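Local coordinates for protein N-acetyltransferase (Staphylococcus aureus subsp. aureus, PDB 4LUA) that probably transfers an acetyl group from acetyl-CoA to an amine acceptor, as a GNAT-family N-acetyltransferase, at residues 70-75 and 104-109. Sequence-based numbering, arbitrary orientation.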
loop_
_atom_site.group_PDB
_atom_site.type_symbol
_atom_site.label_atom_id
_atom_site.label_comp_id
_atom_site.label_asym_id
_atom_site.label_seq_id
_atom_site.Cartn_x
_atom_site.Cartn_y
_atom_site.Cartn_z
ATOM N N ALA A 70 -0.550 3.674 3.510
ATOM C CA ALA A 70 -1.032 2.765 2.452
ATOM C C ALA A 70 -2.497 3.098 2.243
ATOM O O ALA A 70 -3.128 3.663 3.136
ATOM C CB ALA A 70 -0.811 1.276 2.869
ATOM N N ALA A 71 -3.009 2.745 1.057
ATOM C CA ALA A 71 -4.400 3.008 0.685
ATOM C C ALA A 71 -5.095 1.657 0.346
ATOM O O ALA A 71 -4.480 0.685 -0.119
ATOM C CB ALA A 71 -4.400 3.941 -0.496
ATOM N N LEU A 72 -6.388 1.619 0.641
ATOM C CA LEU A 72 -7.191 0.475 0.326
ATOM C C LEU A 72 -8.184 1.020 -0.699
ATOM O O LEU A 72 -9.055 1.850 -0.382
ATOM C CB LEU A 72 -7.865 0.005 1.630
ATOM C CG LEU A 72 -8.751 -1.205 1.543
ATOM C CD1 LEU A 72 -7.976 -2.391 0.934
ATOM C CD2 LEU A 72 -9.324 -1.551 2.945
ATOM N N GLU A 73 -8.075 0.507 -1.924
ATOM C CA GLU A 73 -8.904 1.005 -3.030
ATOM C C GLU A 73 -9.916 -0.080 -3.362
ATOM O O GLU A 73 -9.550 -1.240 -3.585
ATOM C CB GLU A 73 -8.023 1.356 -4.256
ATOM C CG GLU A 73 -8.881 1.788 -5.476
ATOM C CD GLU A 73 -8.066 2.134 -6.722
ATOM O OE1 GLU A 73 -8.661 2.619 -7.712
ATOM O OE2 GLU A 73 -6.835 1.901 -6.732
ATOM N N GLN A 74 -11.198 0.264 -3.380
ATOM C CA GLN A 74 -12.188 -0.683 -3.846
ATOM C C GLN A 74 -12.385 -0.474 -5.360
ATOM O O GLN A 74 -12.784 0.632 -5.804
ATOM C CB GLN A 74 -13.520 -0.469 -3.096
ATOM C CG GLN A 74 -14.278 -1.758 -2.727
ATOM C CD GLN A 74 -14.874 -1.725 -1.307
ATOM O OE1 GLN A 74 -14.568 -0.835 -0.509
ATOM N NE2 GLN A 74 -15.720 -2.703 -0.995
ATOM N N ILE A 75 -12.157 -1.522 -6.132
ATOM C CA ILE A 75 -12.471 -1.540 -7.554
ATOM C C ILE A 75 -13.944 -1.888 -7.743
ATOM O O ILE A 75 -14.350 -3.010 -7.394
ATOM C CB ILE A 75 -11.694 -2.630 -8.295
ATOM C CG1 ILE A 75 -10.190 -2.429 -8.134
ATOM C CG2 ILE A 75 -12.092 -2.604 -9.746
ATOM C CD1 ILE A 75 -9.754 -0.983 -8.339
ATOM N N ASN A 104 -1.251 -5.214 9.061
ATOM C CA ASN A 104 -2.141 -5.959 9.988
ATOM C C ASN A 104 -3.393 -5.132 10.343
ATOM O O ASN A 104 -4.526 -5.667 10.453
ATOM C CB ASN A 104 -1.428 -6.386 11.271
ATOM C CG ASN A 104 -0.792 -7.750 11.143
ATOM O OD1 ASN A 104 -1.394 -8.669 10.589
ATOM N ND2 ASN A 104 0.424 -7.907 11.695
ATOM N N PHE A 105 -3.178 -3.812 10.522
ATOM C CA PHE A 105 -4.337 -2.960 10.711
ATOM C C PHE A 105 -5.277 -3.004 9.516
ATOM O O PHE A 105 -6.502 -3.106 9.731
ATOM C CB PHE A 105 -3.900 -1.502 11.052
ATOM C CG PHE A 105 -4.958 -0.495 10.729
ATOM C CD1 PHE A 105 -5.944 -0.180 11.626
ATOM C CD2 PHE A 105 -4.979 0.055 9.451
ATOM C CE1 PHE A 105 -6.971 0.738 11.302
ATOM C CE2 PHE A 105 -5.993 0.858 9.075
ATOM C CZ PHE A 105 -7.021 1.208 10.000
ATOM N N ILE A 106 -4.737 -2.912 8.293
ATOM C CA ILE A 106 -5.594 -2.970 7.104
ATOM C C ILE A 106 -6.398 -4.287 7.036
ATOM O O ILE A 106 -7.610 -4.257 6.721
ATOM C CB ILE A 106 -4.794 -2.675 5.817
ATOM C CG1 ILE A 106 -4.375 -1.226 5.867
ATOM C CG2 ILE A 106 -5.655 -3.014 4.586
ATOM C CD1 ILE A 106 -3.506 -0.787 4.669
ATOM N N ILE A 107 -5.762 -5.422 7.351
ATOM C CA ILE A 107 -6.490 -6.692 7.394
ATOM C C ILE A 107 -7.655 -6.594 8.365
ATOM O O ILE A 107 -8.823 -6.984 8.038
ATOM C CB ILE A 107 -5.578 -7.850 7.830
ATOM C CG1 ILE A 107 -4.549 -8.152 6.738
ATOM C CG2 ILE A 107 -6.396 -9.109 8.086
ATOM C CD1 ILE A 107 -3.284 -8.968 7.247
ATOM N N ASN A 108 -7.407 -6.062 9.589
ATOM C CA ASN A 108 -8.572 -5.952 10.498
ATOM C C ASN A 108 -9.641 -4.946 10.074
ATOM O O ASN A 108 -10.816 -5.162 10.273
ATOM C CB ASN A 108 -8.098 -5.606 11.942
ATOM C CG ASN A 108 -7.422 -6.769 12.603
ATOM O OD1 ASN A 108 -8.030 -7.830 12.753
ATOM N ND2 ASN A 108 -6.147 -6.603 12.983
ATOM N N TYR A 109 -9.212 -3.806 9.523
ATOM C CA TYR A 109 -10.153 -2.829 9.013
ATOM C C TYR A 109 -11.049 -3.479 7.970
ATOM O O TYR A 109 -12.287 -3.326 7.958
ATOM C CB TYR A 109 -9.370 -1.629 8.450
ATOM C CG TYR A 109 -10.277 -0.636 7.783
ATOM C CD1 TYR A 109 -10.774 0.450 8.499
ATOM C CD2 TYR A 109 -10.618 -0.803 6.436
ATOM C CE1 TYR A 109 -11.662 1.342 7.893
ATOM C CE2 TYR A 109 -11.493 0.061 5.810
ATOM C CZ TYR A 109 -12.008 1.136 6.545
ATOM O OH TYR A 109 -12.878 2.053 5.962
#
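Tyr109 N donates to Phe105 O at 2.8 Å, an ordinary turn of helix 96-112, and the tyrosine ring rooted there reaches over to Leu72 on strand 65-75. With CG anti to the backbone N (chi1 174°), the ring leans toward the strand, and its CD2 comes to 3.8 Å from Leu72 CD2. That methyl meets the CD2-CE2 side of the ring at a slant. The same Leu72 CD2 has a second, looser neighbour in Ile106 CG2 at 4.3 Å, so one methyl bridges residues from successive turns of the helix. Ile106 divides its branches: while CG2 faces the leucine, the other arm extends through CG1 (chi2 177°) until CD1 rests 3.8 Å from Ala70 CB. This is the helix-on-sheet packing of the GNAT fold: helix 96-112, which follows strand 83-91 in the chain, lies against one face of the antiparallel sheet. The axes of segments 70-75 and 104-109 approach to 10.3 Å and run roughly the same way, 28° apart. Ala70 and Leu72, two residues apart, both present their side chains to the helix, whereas Ala71 between them points away. Leu118 on strand 117-123 touches both Leu72 and Ile106, extending the apolar core, and Tyr109 also packs edge-to-face with Phe58 of the adjacent strand 55-62.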